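Local coordinates for protein cysteine protease-like VirA (Shigella flexneri, PDB 3EB8) that is a secreted virulence effector required for bacterial entry into epithelial cells and for spreading within and between them, though its reputed tubulin-protease activity is disputed, at residues S24-Q29 with F36-I41; S45-L50 with F58-D63; I259-N264 with P308-C313. All coordinates share one frame; numbering follows the deposited sequence.

Contact 1. Residues S24-Q29 with F36-I41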
# COMPACT_ATOMS: atom_id res chain seq x y z
N SER A 24 -0.97 -13.51 -9.30
CA SER A 24 -1.87 -12.37 -9.28
C SER A 24 -3.20 -12.78 -8.69
O SER A 24 -3.59 -13.94 -8.81
CB SER A 24 -2.08 -11.84 -10.70
OG SER A 24 -0.84 -11.75 -11.39
N PRO A 25 -3.90 -11.84 -8.04
CA PRO A 25 -5.23 -12.12 -7.49
C PRO A 25 -6.15 -12.61 -8.59
O PRO A 25 -6.07 -12.14 -9.72
CB PRO A 25 -5.70 -10.75 -7.00
CG PRO A 25 -4.48 -9.95 -6.85
CD PRO A 25 -3.50 -10.44 -7.86
N SER A 26 -7.01 -13.57 -8.26
CA SER A 26 -7.96 -14.05 -9.25
C SER A 26 -9.31 -13.34 -9.08
O SER A 26 -10.05 -13.61 -8.15
CB SER A 26 -8.10 -15.56 -9.13
OG SER A 26 -6.87 -16.17 -9.45
N LEU A 27 -9.60 -12.40 -9.98
CA LEU A 27 -10.86 -11.67 -9.95
C LEU A 27 -11.74 -12.28 -11.02
O LEU A 27 -12.96 -12.26 -10.94
CB LEU A 27 -10.62 -10.20 -10.25
CG LEU A 27 -9.39 -9.56 -9.61
CD1 LEU A 27 -9.14 -8.17 -10.21
CD2 LEU A 27 -9.52 -9.50 -8.08
N SER A 28 -11.06 -12.79 -12.04
CA SER A 28 -11.66 -13.54 -13.13
C SER A 28 -12.96 -14.19 -12.69
O SER A 28 -13.09 -14.64 -11.55
CB SER A 28 -10.66 -14.61 -13.59
OG SER A 28 -9.35 -14.39 -13.03
N GLN A 29 -13.94 -14.24 -13.59
CA GLN A 29 -15.20 -14.91 -13.29
C GLN A 29 -15.09 -16.41 -13.58
O GLN A 29 -15.93 -17.20 -13.16
CB GLN A 29 -16.36 -14.29 -14.08
CG GLN A 29 -17.02 -13.10 -13.39
CD GLN A 29 -18.41 -12.80 -13.94
OE1 GLN A 29 -19.41 -12.93 -13.22
NE2 GLN A 29 -18.49 -12.39 -15.20
N PHE A 36 -8.03 -17.85 -5.29
CA PHE A 36 -7.74 -16.48 -4.91
C PHE A 36 -6.52 -15.94 -5.64
O PHE A 36 -6.31 -14.73 -5.69
CB PHE A 36 -7.57 -16.36 -3.39
CG PHE A 36 -6.38 -17.09 -2.86
CD1 PHE A 36 -5.14 -16.47 -2.79
CD2 PHE A 36 -6.49 -18.40 -2.45
CE1 PHE A 36 -4.04 -17.13 -2.32
CE2 PHE A 36 -5.38 -19.07 -1.96
CZ PHE A 36 -4.16 -18.43 -1.90
N ALA A 37 -5.70 -16.83 -6.19
CA ALA A 37 -4.56 -16.39 -6.99
C ALA A 37 -4.22 -17.35 -8.13
O ALA A 37 -4.57 -18.52 -8.10
CB ALA A 37 -3.35 -16.18 -6.12
N HIS A 38 -3.53 -16.83 -9.13
CA HIS A 38 -3.13 -17.64 -10.27
C HIS A 38 -1.80 -17.17 -10.82
O HIS A 38 -1.43 -16.00 -10.70
CB HIS A 38 -4.15 -17.55 -11.38
CG HIS A 38 -4.24 -16.19 -11.99
ND1 HIS A 38 -5.11 -15.23 -11.53
CD2 HIS A 38 -3.53 -15.61 -12.98
CE1 HIS A 38 -4.95 -14.13 -12.23
NE2 HIS A 38 -4.00 -14.33 -13.12
N ALA A 39 -1.09 -18.08 -11.46
CA ALA A 39 0.13 -17.75 -12.18
C ALA A 39 0.10 -18.52 -13.48
O ALA A 39 -0.13 -19.71 -13.52
CB ALA A 39 1.35 -18.10 -11.37
N ASN A 40 0.30 -17.81 -14.57
CA ASN A 40 0.32 -18.43 -15.88
C ASN A 40 1.70 -18.22 -16.44
O ASN A 40 2.07 -17.11 -16.81
CB ASN A 40 -0.75 -17.83 -16.79
CG ASN A 40 -2.16 -17.91 -16.19
OD1 ASN A 40 -2.50 -18.89 -15.54
ND2 ASN A 40 -2.96 -16.86 -16.39
N ILE A 41 2.47 -19.30 -16.46
CA ILE A 41 3.82 -19.26 -17.00
C ILE A 41 3.99 -20.19 -18.19
O ILE A 41 4.06 -21.41 -18.05
CB ILE A 41 4.87 -19.55 -15.90
CG1 ILE A 41 4.82 -18.41 -14.87
CG2 ILE A 41 6.27 -19.71 -16.53
CD1 ILE A 41 5.12 -18.84 -13.44

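Contact 2. Residues S45-L50 with F58-D63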
# COMPACT_ATOMS: atom_id res chain seq x y z
N SER A 45 -0.11 -23.29 -15.59
CA SER A 45 -0.91 -22.42 -14.76
C SER A 45 -0.99 -23.00 -13.37
O SER A 45 -1.19 -24.20 -13.20
CB SER A 45 -2.32 -22.30 -15.34
OG SER A 45 -3.07 -21.36 -14.58
N ILE A 46 -0.80 -22.15 -12.37
CA ILE A 46 -0.95 -22.57 -11.00
C ILE A 46 -2.11 -21.79 -10.40
O ILE A 46 -2.20 -20.57 -10.57
CB ILE A 46 0.35 -22.35 -10.18
CG1 ILE A 46 1.51 -23.10 -10.81
CG2 ILE A 46 0.18 -22.85 -8.77
CD1 ILE A 46 2.21 -22.35 -11.91
N ARG A 47 -3.01 -22.49 -9.73
CA ARG A 47 -4.12 -21.83 -9.08
C ARG A 47 -4.06 -22.11 -7.59
O ARG A 47 -3.86 -23.25 -7.17
CB ARG A 47 -5.45 -22.33 -9.64
CG ARG A 47 -5.50 -22.37 -11.14
CD ARG A 47 -5.31 -21.00 -11.75
NE ARG A 47 -5.47 -21.06 -13.20
CZ ARG A 47 -6.65 -21.12 -13.82
NH1 ARG A 47 -7.77 -21.12 -13.11
NH2 ARG A 47 -6.69 -21.18 -15.14
N LEU A 48 -4.23 -21.07 -6.80
CA LEU A 48 -4.25 -21.22 -5.35
C LEU A 48 -5.67 -21.03 -4.86
O LEU A 48 -6.27 -19.99 -5.09
CB LEU A 48 -3.35 -20.17 -4.72
CG LEU A 48 -1.97 -20.09 -5.37
CD1 LEU A 48 -1.13 -18.98 -4.74
CD2 LEU A 48 -1.27 -21.42 -5.27
N CYS A 49 -6.20 -22.05 -4.19
CA CYS A 49 -7.58 -22.01 -3.75
C CYS A 49 -7.71 -22.19 -2.25
O CYS A 49 -6.92 -22.90 -1.63
CB CYS A 49 -8.40 -23.09 -4.48
SG CYS A 49 -8.28 -22.98 -6.27
N LEU A 50 -8.71 -21.52 -1.69
CA LEU A 50 -9.07 -21.68 -0.30
C LEU A 50 -10.43 -22.34 -0.24
O LEU A 50 -11.35 -21.97 -0.97
CB LEU A 50 -9.12 -20.32 0.39
CG LEU A 50 -7.76 -19.86 0.92
CD1 LEU A 50 -7.70 -18.36 1.04
CD2 LEU A 50 -7.48 -20.52 2.25
N PHE A 58 -3.35 -26.03 -7.33
CA PHE A 58 -3.67 -26.76 -8.54
C PHE A 58 -2.66 -26.45 -9.64
O PHE A 58 -2.37 -25.29 -9.94
CB PHE A 58 -5.08 -26.43 -9.01
CG PHE A 58 -6.15 -26.94 -8.10
CD1 PHE A 58 -6.48 -26.26 -6.94
CD2 PHE A 58 -6.82 -28.11 -8.41
CE1 PHE A 58 -7.47 -26.74 -6.11
CE2 PHE A 58 -7.82 -28.59 -7.58
CZ PHE A 58 -8.14 -27.90 -6.43
N TYR A 59 -2.12 -27.51 -10.23
CA TYR A 59 -1.13 -27.38 -11.28
C TYR A 59 -1.75 -27.81 -12.60
O TYR A 59 -2.09 -28.98 -12.80
CB TYR A 59 0.09 -28.23 -10.95
CG TYR A 59 0.76 -27.85 -9.64
CD1 TYR A 59 0.42 -28.50 -8.45
CD2 TYR A 59 1.74 -26.87 -9.60
CE1 TYR A 59 1.04 -28.16 -7.25
CE2 TYR A 59 2.36 -26.53 -8.41
CZ TYR A 59 2.01 -27.17 -7.24
OH TYR A 59 2.65 -26.81 -6.07
N LEU A 60 -1.92 -26.87 -13.50
CA LEU A 60 -2.51 -27.15 -14.81
C LEU A 60 -1.47 -27.16 -15.93
O LEU A 60 -1.02 -26.10 -16.39
CB LEU A 60 -3.60 -26.12 -15.13
CG LEU A 60 -4.93 -26.21 -14.36
CD1 LEU A 60 -4.72 -26.43 -12.88
CD2 LEU A 60 -5.78 -24.97 -14.60
N ASP A 61 -1.06 -28.35 -16.36
CA ASP A 61 -0.23 -28.47 -17.55
C ASP A 61 -1.12 -28.95 -18.67
O ASP A 61 -1.21 -30.15 -18.90
CB ASP A 61 0.93 -29.44 -17.34
CG ASP A 61 1.99 -29.35 -18.45
OD1 ASP A 61 3.11 -29.88 -18.26
OD2 ASP A 61 1.70 -28.74 -19.51
N GLY A 62 -1.78 -28.01 -19.33
CA GLY A 62 -2.61 -28.32 -20.48
C GLY A 62 -3.92 -29.03 -20.17
O GLY A 62 -4.99 -28.50 -20.45
N ASP A 63 -3.82 -30.22 -19.59
CA ASP A 63 -4.99 -31.06 -19.35
C ASP A 63 -4.81 -32.00 -18.15
O ASP A 63 -5.73 -32.73 -17.78
CB ASP A 63 -5.33 -31.88 -20.59
CG ASP A 63 -4.14 -32.69 -21.09
OD1 ASP A 63 -3.21 -32.95 -20.30
OD2 ASP A 63 -4.15 -33.08 -22.27

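Contact 3. Residues I259-N264 with P308-C313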
# COMPACT_ATOMS: atom_id res chain seq x y z
N ILE A 259 -4.18 -3.21 21.60
CA ILE A 259 -4.32 -2.71 22.97
C ILE A 259 -4.08 -3.78 24.03
O ILE A 259 -3.42 -3.53 25.05
CB ILE A 259 -5.72 -2.16 23.22
CG1 ILE A 259 -5.93 -0.84 22.51
CG2 ILE A 259 -5.95 -2.00 24.70
CD1 ILE A 259 -7.26 -0.24 22.82
N GLU A 260 -4.63 -4.98 23.82
CA GLU A 260 -4.43 -6.07 24.77
C GLU A 260 -2.96 -6.46 24.91
O GLU A 260 -2.45 -6.64 26.01
CB GLU A 260 -5.23 -7.31 24.38
CG GLU A 260 -6.57 -7.45 25.09
CD GLU A 260 -7.71 -6.75 24.35
OE1 GLU A 260 -7.64 -5.51 24.18
OE2 GLU A 260 -8.68 -7.44 23.96
N ASN A 261 -2.29 -6.62 23.77
CA ASN A 261 -0.89 -6.99 23.80
C ASN A 261 -0.03 -5.88 24.43
O ASN A 261 0.91 -6.16 25.16
CB ASN A 261 -0.41 -7.35 22.39
CG ASN A 261 -1.28 -8.41 21.74
OD1 ASN A 261 -1.94 -9.18 22.43
ND2 ASN A 261 -1.28 -8.45 20.42
N ARG A 262 -0.38 -4.63 24.15
CA ARG A 262 0.35 -3.52 24.73
C ARG A 262 0.24 -3.57 26.27
O ARG A 262 1.26 -3.56 26.98
CB ARG A 262 -0.16 -2.20 24.15
CG ARG A 262 0.41 -0.99 24.84
CD ARG A 262 0.77 0.08 23.86
NE ARG A 262 1.69 1.03 24.46
CZ ARG A 262 2.04 2.18 23.90
NH1 ARG A 262 1.55 2.51 22.71
NH2 ARG A 262 2.88 2.99 24.52
N LEU A 263 -0.98 -3.66 26.77
CA LEU A 263 -1.20 -3.74 28.21
C LEU A 263 -0.50 -4.96 28.81
O LEU A 263 0.07 -4.92 29.89
CB LEU A 263 -2.70 -3.84 28.50
CG LEU A 263 -3.18 -3.00 29.68
CD1 LEU A 263 -2.40 -3.27 31.00
CD2 LEU A 263 -3.08 -1.55 29.24
N ASN A 264 -0.57 -6.07 28.09
CA ASN A 264 -0.03 -7.33 28.58
C ASN A 264 1.51 -7.35 28.58
O ASN A 264 2.13 -7.78 29.54
CB ASN A 264 -0.56 -8.48 27.71
CG ASN A 264 -0.97 -9.68 28.51
OD1 ASN A 264 -1.27 -9.58 29.69
ND2 ASN A 264 -1.01 -10.85 27.86
N PRO A 308 0.69 1.50 10.62
CA PRO A 308 0.61 1.74 12.06
C PRO A 308 1.31 0.63 12.82
O PRO A 308 1.29 -0.51 12.39
CB PRO A 308 -0.89 1.67 12.35
CG PRO A 308 -1.45 0.91 11.18
CD PRO A 308 -0.65 1.38 10.03
N SER A 309 1.92 0.97 13.95
CA SER A 309 2.57 -0.05 14.77
C SER A 309 1.51 -0.94 15.43
O SER A 309 0.40 -0.48 15.71
CB SER A 309 3.42 0.61 15.84
OG SER A 309 2.58 1.21 16.79
N HIS A 310 1.87 -2.20 15.68
CA HIS A 310 0.95 -3.17 16.27
C HIS A 310 1.71 -4.08 17.24
O HIS A 310 2.59 -4.83 16.81
CB HIS A 310 0.31 -4.03 15.17
CG HIS A 310 -0.81 -4.89 15.67
ND1 HIS A 310 -0.69 -6.25 15.88
CD2 HIS A 310 -2.08 -4.57 16.02
CE1 HIS A 310 -1.84 -6.72 16.33
NE2 HIS A 310 -2.70 -5.73 16.42
N ILE A 311 1.38 -4.03 18.52
CA ILE A 311 2.07 -4.88 19.48
C ILE A 311 1.56 -6.31 19.36
O ILE A 311 0.36 -6.55 19.40
CB ILE A 311 1.93 -4.40 20.94
CG1 ILE A 311 2.25 -2.90 21.04
CG2 ILE A 311 2.83 -5.21 21.86
CD1 ILE A 311 3.55 -2.51 20.36
N THR A 312 2.49 -7.24 19.19
CA THR A 312 2.16 -8.65 19.13
C THR A 312 2.75 -9.31 20.35
O THR A 312 3.38 -8.65 21.18
CB THR A 312 2.78 -9.33 17.89
OG1 THR A 312 4.21 -9.36 18.03
CG2 THR A 312 2.39 -8.58 16.60
N CYS A 313 2.56 -10.62 20.46
CA CYS A 313 3.10 -11.37 21.59
C CYS A 313 4.63 -11.51 21.52
O CYS A 313 5.25 -12.08 22.42
CB CYS A 313 2.48 -12.76 21.65
SG CYS A 313 2.84 -13.63 20.15

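Contact 1. Residues S24-Q29 with F36-I41
The edge pairing of a small antiparallel sheet brings Ser24 against His38 and Pro25 against Ala37. Ser24 and His38 form a hydrogen-bonded pair: Ser24 N reaches His38 O at 2.9 Å, and His38 N returns the bond to Ser24 O at 2.9 Å. Pro25 follows in a non-hydrogen-bonded pair. A residue in such a place turns its backbone nitrogen off the partner strand, so the N-H that proline lacks is not missed there; its side chain starts away from strand 35-41 and touches Phe87 of strand 86-87. Beyond it the chain leaves regular pairing. Ser26 N still bonds to Phe36 O at 2.9 Å, yet it stands above the carbonyl plane, 64° out of it.

This is a hairpin in which the short strand 24-25 borders strand 35-41, and the latter carries a classic beta bulge where Phe36 and Ala37 both face Leu48 of the next strand. A polar side-chain clasp reinforces the main-chain bonds. His38 ND1 donates to Ser26 OG at 2.9 Å, with the hydroxyl only 2° out of the imidazole plane, at the ring edge. With CG set between the backbone N and the carbonyl carbon (chi1 66°), the ring swings over the neighbouring strand, where His38 NE2 lies 4.0 Å from Ser24 CB and His38 CE1 lies 3.4 Å from Pro25 O. Serine suits position 26 because its short hydroxyl, though buried, can join two partners: besides receiving the histidine N-H, Ser26 OG is hydrogen-bonded to the Glu35 carboxylate.

Contact 2. Residues S45-L50 with F58-D63
The hydroxyl of Ser45, which pairs with Leu60 across the hairpin, is gripped by two groups: Arg47 NE donates to Ser45 OG at 2.8 Å, in the guanidinium plane, and the side chain of Asn40 on strand 35-41 also bonds to it. In the backbone Leu60 N meets Ser45 O at 2.8 Å, nearly straight with 170° at the hydrogen, while the return bond from Ser45 N to Leu60 O is longer, 3.1 Å, and more bent. Two residues on, Arg47 and Phe58 make a second hydrogen-bonded pair, with Phe58 N 2.8 Å from Arg47 O in the carbonyl plane. Ile46 and Tyr59 form the non-hydrogen-bonded pair between them, and their side chains cross obliquely on the other face, Ile46 CG1 touching Tyr59 CD2; beta-branched and aromatic residues suit such extended backbone.

Arg47 bends at chi2 (-61°), which folds its chain back along its own strand to the serine. Leu60 CD2 lies over one face of the guanidinium, toward its rim, 3.9 Å from Arg47 NH2; the flat group can accept a methyl there while its in-plane N-H groups serve polar partners. NH1 makes a salt bridge to Glu35, so NE and NH1 are both engaged, which limits rotation of the guanidinium. Farther along, Cys49 SG lies 3.8 Å from Phe58 CD1, an oblique sulfur-aromatic contact.

Strands 44-51 and 54-61 form a hairpin inside a five-stranded antiparallel sheet; strand 35-41 flanks 44-51, strand 66-69 flanks 54-61, and Met32 from a loop touches Arg47 and Phe58.

Contact 3. Residues I259-N264 with P308-C313
Ile311 lays its branched side chain against one turn of the helix, one arm on each of two successive residues: CG2 comes 3.9 Å from Asn261 CB, and CG1 lies 4.0 Å from Arg262 CB. Branching at CB lets a single residue cover both, and isoleucine is equally at home in a strand. Met266 and Val271 add further apolar contacts to the same side chain.

Beside this packing runs one strong polar bond. Asn261 ND2 donates to Ile311 O at 2.7 Å, with 165° at the hydrogen; the acceptor lies in the amide plane, whereas the nitrogen is tilted from the plane of the carbonyl. The asparagine is short enough to fit where the backbones approach closely, the CA atoms of Asn261 and Ile311 being 5.6 Å apart. Placing CG beside the backbone N (chi1 -54°) turns the amide to the strand, and ND2 also passes near Thr312 CA.

Arg262 contributes mainly its aliphatic root here. Its end leads away to Gln269, whose backbone oxygen accepts from Arg262 NH2. His310 ties the strand to the same helix a second time through NE2 and the carbonyl oxygen of Ile254.

The short axes of helix and strand approach to 6.8 Å: the C-terminal end of helix 245-265, within the tubulin-binding region, crosses strand 300-312 at 60°, a helix packed on one face of the mixed sheet.

How the contacts relate
Contacts 1 and 2 are successive parts of one five-stranded antiparallel meander near the N-terminus, their centres about 10 Å apart. Strands 35-41 and 44-51 follow each other in the chain and lie side by side, so the backbone hydrogen bond between Ala39 and Ile46 joins the two contacts. His38 packs on Arg47, and Glu35 reaches into both, meeting Ser26 in one and Arg47 in the other. Contact 3 comes much later and belongs to the mixed sheet; its centre lies about 34 Å from contact 1 and 39 Å from contact 2. The N-terminal sheet thus stands apart from the mixed sheet, on which the end of helix 245-265, part of the region assigned to tubulin binding, is packed.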